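Local coordinates for protein putative thioesterase (Novosphingobium aromaticivorans, PDB 3CJY) that probably hydrolyses acyl-CoA thioesters, as a double-hotdog thioesterase, and binds a calcium ion, at residues Gln58-Phe63 / Asp206-Ile211; Ala115-Leu120 / Ser244-Ala249. All coordinates share one frame; numbering follows the deposited sequence. Where two conformers were deposited one is given.

In the fold
Contact 1 (58-63 with 206-211) is buried near the middle of the chain, its centre about 8 Å from the chain centre, whereas contact 2 (115-120 with 244-249) lies at the surface, about 18 Å out. Strands 203-211 and 247-256 are neighbouring antiparallel strands, so the two contacts meet where A249 packs on R210 and I211, although their centres are 20 Å apart. Their chemistry differs accordingly. Four backbone hydrogen bonds join the strands of contact 1, while contact 2 depends on one glutamine amide gripping backbone atoms. Both touch the second subunit, contact 1 through charged and amide side chains, contact 2 through strand pairing at 116-117.

Contact 1 (Gln58-Phe63 / Asp206-Ile211); sequences QGSLQF and DNSLRI
D206 has chi1 at 73°, which sets CG between its backbone N and carbonyl carbon, and Q62 bends at chi2; these torsions place the ends of two side chains that already share a face, since Q62 and D206 are a non-hydrogen-bonded pair with CA atoms 4.3 Å apart. Carboxylate and amide lie side by side in nearly parallel planes. A water accepts from Q62 NE2 at 2.8 Å and also sits close to D206 OD2. At the other end Q58, likewise bent at chi2, runs alongside R210, but its OE1 stays 3.8 Å from R210 NH1, at an oblique approach to the guanidinium; Q58 NE2 bonds to S106 OG. A second water lies 2.6 Å from Q58 OE1 and also donates to G59 O.

The backbones run antiparallel, with 176° between segment directions. G59 and L209 form one hydrogen-bonded pair, with G59 N 2.8 Å from L209 O; L61 and N207 form the next, with L61 N 2.7 Å from N207 O. Each pair has its reciprocal bond. This joins the two hotdog domains edge to edge, as expected of a double-hotdog thioesterase. L61, N207 and L209 face helix 37-52, and L209 also meets helix 178-185.

The opposite face meets the second subunit: D206 OD2 forms a salt bridge with R210 of that chain, R210 NH2 reciprocally with its D206, and Q62 OE1 accepts from its Q58. D206 OD1 takes the N-H of S254. F63, with chi1 at -64°, turns its ring edge to N207, CE2 lying 3.7 Å from ND2. That amide is steeply inclined to the ring, and its ND2 is held by D206 O at 2.8 Å and by D186 OD1.

Contact 2 (Ala115-Leu120 / Ser244-Ala249); sequences ARQWAL and SGRLLA
Q117 crosses L247 obliquely, its OE1 3.6 Å from L247 CB. In this double-hotdog protein the contact ties segment 115-120 to the start of strand 247-256 in the C-terminal hotdog domain; R116 and Q117 also pair antiparallel with a strand of the second subunit, carrying the sheet across the interface.

The tie is a two-point grip on the backbone. L247 N donates to Q117 OE1 at 2.9 Å with an almost linear N-H...O angle of 179°, although the donor stands 44° out of the amide carbonyl plane. Q117 NE2 donates in return to G245 O at 3.0 Å, and this acceptor lies in the plane of the amide. With CG anti to the backbone N and the chain extended beyond it, the glutamine spans the gap between backbones that make no direct bond; the CA atoms of Q117 and L247 are 7.4 Å apart. G245 has a positive phi of 90°, a conformation suited to glycine.

A119 adds an apolar touch, its CB 4.0 Å from L247 CD1, and W241 of strand 233-241 packs against Q117, A119 and L247. Further along strand 247-256, L248 and A249 both face L240, a classic beta bulge. The second N-H of the glutamine amide turns back to its own segment, where Q117 NE2 donates to A119 O at 2.8 Å.

Contact 1 (Gln58-Phe63 / Asp206-Ile211)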
loop_
_atom_site.group_PDB
_atom_site.type_symbol
_atom_site.label_atom_id
_atom_site.label_comp_id
_atom_site.label_asym_id
_atom_site.label_seq_id
_atom_site.Cartn_x
_atom_site.Cartn_y
_atom_site.Cartn_z
ATOM N N GLN A 58 -8.336 -3.363 5.126
ATOM C CA GLN A 58 -7.064 -2.728 4.774
ATOM C C GLN A 58 -7.011 -1.346 5.290
ATOM O O GLN A 58 -8.027 -0.722 5.508
ATOM C CB GLN A 58 -6.826 -2.717 3.240
ATOM C CG GLN A 58 -7.758 -1.886 2.375
ATOM C CD GLN A 58 -7.454 -0.421 2.328
ATOM O OE1 GLN A 58 -6.298 0.000 2.449
ATOM N NE2 GLN A 58 -8.506 0.384 2.131
ATOM N N GLY A 59 -5.814 -0.834 5.464
ATOM C CA GLY A 59 -5.677 0.573 5.859
ATOM C C GLY A 59 -4.366 1.169 5.364
ATOM O O GLY A 59 -3.383 0.468 5.140
ATOM N N SER A 60 -4.400 2.468 5.116
ATOM C CA SER A 60 -3.187 3.201 4.765
ATOM C C SER A 60 -3.107 4.398 5.657
ATOM O O SER A 60 -4.121 5.040 5.924
ATOM C CB SER A 60 -3.161 3.640 3.294
ATOM O OG SER A 60 -3.179 2.500 2.424
ATOM N N LEU A 61 -1.899 4.694 6.124
ATOM C CA LEU A 61 -1.697 5.831 7.040
ATOM C C LEU A 61 -0.469 6.605 6.592
ATOM O O LEU A 61 0.557 5.994 6.277
ATOM C CB LEU A 61 -1.542 5.279 8.452
ATOM C CG LEU A 61 -1.317 6.152 9.696
ATOM C CD1 LEU A 61 -1.746 5.400 10.926
ATOM C CD2 LEU A 61 0.151 6.572 9.802
ATOM N N GLN A 62 -0.620 7.928 6.538
ATOM C CA GLN A 62 0.454 8.853 6.142
ATOM C C GLN A 62 0.970 9.543 7.369
ATOM O O GLN A 62 0.185 10.047 8.154
ATOM C CB GLN A 62 -0.068 9.934 5.171
ATOM C CG GLN A 62 -0.956 9.375 4.092
ATOM C CD GLN A 62 -0.219 8.386 3.172
ATOM O OE1 GLN A 62 0.875 8.699 2.666
ATOM N NE2 GLN A 62 -0.831 7.197 2.931
ATOM N N PHE A 63 2.283 9.512 7.579
ATOM C CA PHE A 63 2.885 10.160 8.748
ATOM C C PHE A 63 3.229 11.600 8.405
ATOM O O PHE A 63 3.994 11.858 7.462
ATOM C CB PHE A 63 4.154 9.443 9.221
ATOM C CG PHE A 63 3.922 8.029 9.706
ATOM C CD1 PHE A 63 3.257 7.807 10.908
ATOM C CD2 PHE A 63 4.368 6.953 8.979
ATOM C CE1 PHE A 63 3.033 6.535 11.368
ATOM C CE2 PHE A 63 4.153 5.671 9.432
ATOM C CZ PHE A 63 3.487 5.462 10.617
ATOM N N ASP A 206 4.913 6.458 5.487
ATOM C CA ASP A 206 3.572 5.881 5.588
ATOM C C ASP A 206 3.659 4.420 6.022
ATOM O O ASP A 206 4.740 3.858 6.182
ATOM C CB ASP A 206 2.867 5.927 4.251
ATOM C CG ASP A 206 3.432 4.889 3.239
ATOM O OD1 ASP A 206 4.629 4.963 2.951
ATOM O OD2 ASP A 206 2.655 4.010 2.755
ATOM N N ASN A 207 2.475 3.860 6.273
ATOM C CA ASN A 207 2.261 2.442 6.559
ATOM C C ASN A 207 0.979 2.019 5.803
ATOM O O ASN A 207 -0.028 2.734 5.791
ATOM C CB ASN A 207 2.010 2.105 8.042
ATOM C CG ASN A 207 3.277 1.768 8.862
ATOM O OD1 ASN A 207 3.164 1.201 9.972
ATOM N ND2 ASN A 207 4.459 2.126 8.360
ATOM N N SER A 208 1.052 0.850 5.184
ATOM C CA SER A 208 -0.098 0.220 4.522
ATOM C C SER A 208 -0.178 -1.193 5.046
ATOM O O SER A 208 0.845 -1.862 5.200
ATOM C CB SER A 208 0.079 0.193 3.010
ATOM O OG SER A 208 -1.043 -0.391 2.341
ATOM N N LEU A 209 -1.403 -1.643 5.313
ATOM C CA LEU A 209 -1.671 -3.044 5.806
ATOM C C LEU A 209 -2.922 -3.621 5.128
ATOM O O LEU A 209 -3.960 -2.936 5.039
ATOM C CB LEU A 209 -1.858 -3.075 7.326
ATOM C CG LEU A 209 -1.820 -4.438 7.993
ATOM C CD1 LEU A 209 -0.399 -5.013 7.983
ATOM C CD2 LEU A 209 -2.410 -4.402 9.411
ATOM N N ARG A 210 -2.804 -4.863 4.655
ATOM C CA ARG A 210 -3.935 -5.577 4.064
ATOM C C ARG A 210 -4.075 -6.894 4.823
ATOM O O ARG A 210 -3.204 -7.754 4.749
ATOM C CB ARG A 210 -3.695 -5.820 2.563
ATOM C CG ARG A 210 -3.434 -4.553 1.849
ATOM C CD ARG A 210 -3.257 -4.696 0.346
ATOM N NE ARG A 210 -2.760 -3.437 -0.140
ATOM C CZ ARG A 210 -3.524 -2.365 -0.294
ATOM N NH1 ARG A 210 -4.843 -2.476 -0.113
ATOM N NH2 ARG A 210 -2.982 -1.210 -0.690
ATOM N N ILE A 211 -5.192 -7.057 5.530
ATOM C CA ILE A 211 -5.359 -8.232 6.374
ATOM C C ILE A 211 -6.257 -9.260 5.728
ATOM O O ILE A 211 -7.368 -8.919 5.297
ATOM C CB ILE A 211 -5.986 -7.846 7.724
ATOM C CG1 ILE A 211 -5.067 -6.836 8.430
ATOM C CG2 ILE A 211 -6.256 -9.111 8.596
ATOM C CD1 ILE A 211 -5.679 -6.266 9.708
HETATM O O HOH W 1 -3.764 -0.667 2.474
HETATM O O HOH W 2 0.513 4.959 2.040
#

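Contact 2 (Ala115-Leu120 / Ser244-Ala249)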
loop_
_atom_site.group_PDB
_atom_site.type_symbol
_atom_site.label_atom_id
_atom_site.label_comp_id
_atom_site.label_asym_id
_atom_site.label_seq_id
_atom_site.Cartn_x
_atom_site.Cartn_y
_atom_site.Cartn_z
ATOM N N ALA A 115 -12.188 -18.994 2.024
ATOM C CA ALA A 115 -10.855 -18.469 2.250
ATOM C C ALA A 115 -9.944 -19.109 1.211
ATOM O O ALA A 115 -10.024 -20.282 0.998
ATOM C CB ALA A 115 -10.356 -18.822 3.622
ATOM N N ARG A 116 -9.093 -18.369 0.568
ATOM C CA ARG A 116 -8.258 -18.952 -0.462
ATOM C C ARG A 116 -6.864 -18.338 -0.360
ATOM O O ARG A 116 -6.716 -17.166 -0.032
ATOM C CB ARG A 116 -8.890 -18.677 -1.830
ATOM C CG ARG A 116 -8.373 -19.487 -2.981
ATOM C CD ARG A 116 -9.366 -19.397 -4.166
ATOM N NE ARG A 116 -8.941 -20.272 -5.227
ATOM C CZ ARG A 116 -9.577 -20.320 -6.395
ATOM N NH1 ARG A 116 -10.593 -19.532 -6.618
ATOM N NH2 ARG A 116 -9.154 -21.105 -7.331
ATOM N N GLN A 117 -5.863 -19.167 -0.603
ATOM C CA GLN A 117 -4.472 -18.710 -0.580
ATOM C C GLN A 117 -3.699 -19.327 -1.750
ATOM O O GLN A 117 -3.553 -20.553 -1.859
ATOM C CB GLN A 117 -3.805 -19.058 0.742
ATOM C CG GLN A 117 -2.378 -18.611 0.858
ATOM C CD GLN A 117 -1.764 -18.930 2.195
ATOM O OE1 GLN A 117 -2.378 -18.700 3.238
ATOM N NE2 GLN A 117 -0.554 -19.475 2.181
ATOM N N TRP A 118 -3.170 -18.435 -2.584
ATOM C CA TRP A 118 -2.346 -18.830 -3.767
ATOM C C TRP A 118 -0.846 -18.778 -3.449
ATOM O O TRP A 118 -0.049 -19.567 -3.983
ATOM C CB TRP A 118 -2.643 -17.871 -4.938
ATOM C CG TRP A 118 -4.007 -18.005 -5.501
ATOM C CD1 TRP A 118 -4.386 -18.812 -6.527
ATOM C CD2 TRP A 118 -5.205 -17.332 -5.062
ATOM N NE1 TRP A 118 -5.726 -18.667 -6.786
ATOM C CE2 TRP A 118 -6.243 -17.735 -5.929
ATOM C CE3 TRP A 118 -5.478 -16.372 -4.074
ATOM C CZ2 TRP A 118 -7.539 -17.274 -5.789
ATOM C CZ3 TRP A 118 -6.766 -15.910 -3.939
ATOM C CH2 TRP A 118 -7.771 -16.336 -4.820
ATOM N N ALA A 119 -0.487 -17.886 -2.532
ATOM C CA ALA A 119 0.922 -17.679 -2.146
ATOM C C ALA A 119 1.373 -18.798 -1.254
ATOM O O ALA A 119 0.610 -19.312 -0.413
ATOM C CB ALA A 119 1.100 -16.357 -1.425
ATOM N N LEU A 120 2.621 -19.199 -1.470
ATOM C CA LEU A 120 3.290 -20.187 -0.660
ATOM C C LEU A 120 4.403 -19.549 0.176
ATOM O O LEU A 120 5.249 -18.781 -0.330
ATOM C CB LEU A 120 3.881 -21.267 -1.568
ATOM C CG LEU A 120 4.583 -22.494 -1.004
ATOM C CD1 LEU A 120 3.630 -23.401 -0.206
ATOM C CD2 LEU A 120 5.244 -23.293 -2.164
ATOM N N SER A 244 2.630 -21.869 10.421
ATOM C CA SER A 244 2.216 -22.987 9.598
ATOM C C SER A 244 2.027 -22.693 8.134
ATOM O O SER A 244 1.425 -23.502 7.429
ATOM C CB SER A 244 0.896 -23.551 10.145
ATOM O OG SER A 244 1.064 -23.904 11.500
ATOM N N GLY A 245 2.472 -21.530 7.695
ATOM C CA GLY A 245 2.408 -21.180 6.302
ATOM C C GLY A 245 1.158 -20.473 5.841
ATOM O O GLY A 245 0.984 -20.274 4.626
ATOM N N ARG A 246 0.320 -20.026 6.783
ATOM C CA ARG A 246 -0.902 -19.283 6.398
ATOM C C ARG A 246 -0.573 -17.828 6.357
ATOM O O ARG A 246 0.081 -17.295 7.268
ATOM C CB ARG A 246 -2.042 -19.560 7.350
ATOM C CG ARG A 246 -3.327 -18.766 6.987
ATOM C CD ARG A 246 -4.594 -19.229 7.748
ATOM N NE ARG A 246 -4.484 -19.138 9.189
ATOM C CZ ARG A 246 -4.930 -18.132 9.939
ATOM N NH1 ARG A 246 -5.504 -17.093 9.382
ATOM N NH2 ARG A 246 -4.753 -18.161 11.260
ATOM N N LEU A 247 -0.996 -17.185 5.263
ATOM C CA LEU A 247 -0.781 -15.771 5.067
ATOM C C LEU A 247 -1.859 -14.984 5.838
ATOM O O LEU A 247 -3.061 -15.196 5.653
ATOM C CB LEU A 247 -0.780 -15.443 3.580
ATOM C CG LEU A 247 -0.438 -14.018 3.148
ATOM C CD1 LEU A 247 0.024 -14.018 1.661
ATOM C CD2 LEU A 247 -1.529 -13.023 3.374
ATOM N N LEU A 248 -1.392 -14.162 6.759
ATOM C CA LEU A 248 -2.265 -13.341 7.611
ATOM C C LEU A 248 -2.485 -11.959 7.033
ATOM O O LEU A 248 -3.616 -11.406 6.993
ATOM C CB LEU A 248 -1.654 -13.276 9.024
ATOM C CG LEU A 248 -1.355 -14.601 9.688
ATOM C CD1 LEU A 248 -0.740 -14.333 11.101
ATOM C CD2 LEU A 248 -2.597 -15.515 9.752
ATOM N N ALA A 249 -1.376 -11.332 6.641
ATOM C CA ALA A 249 -1.449 -9.990 6.101
ATOM C C ALA A 249 -0.283 -9.654 5.234
ATOM O O ALA A 249 0.720 -10.405 5.192
ATOM C CB ALA A 249 -1.531 -8.966 7.261
HETATM O O HOH W 3 -4.318 -16.725 3.526
#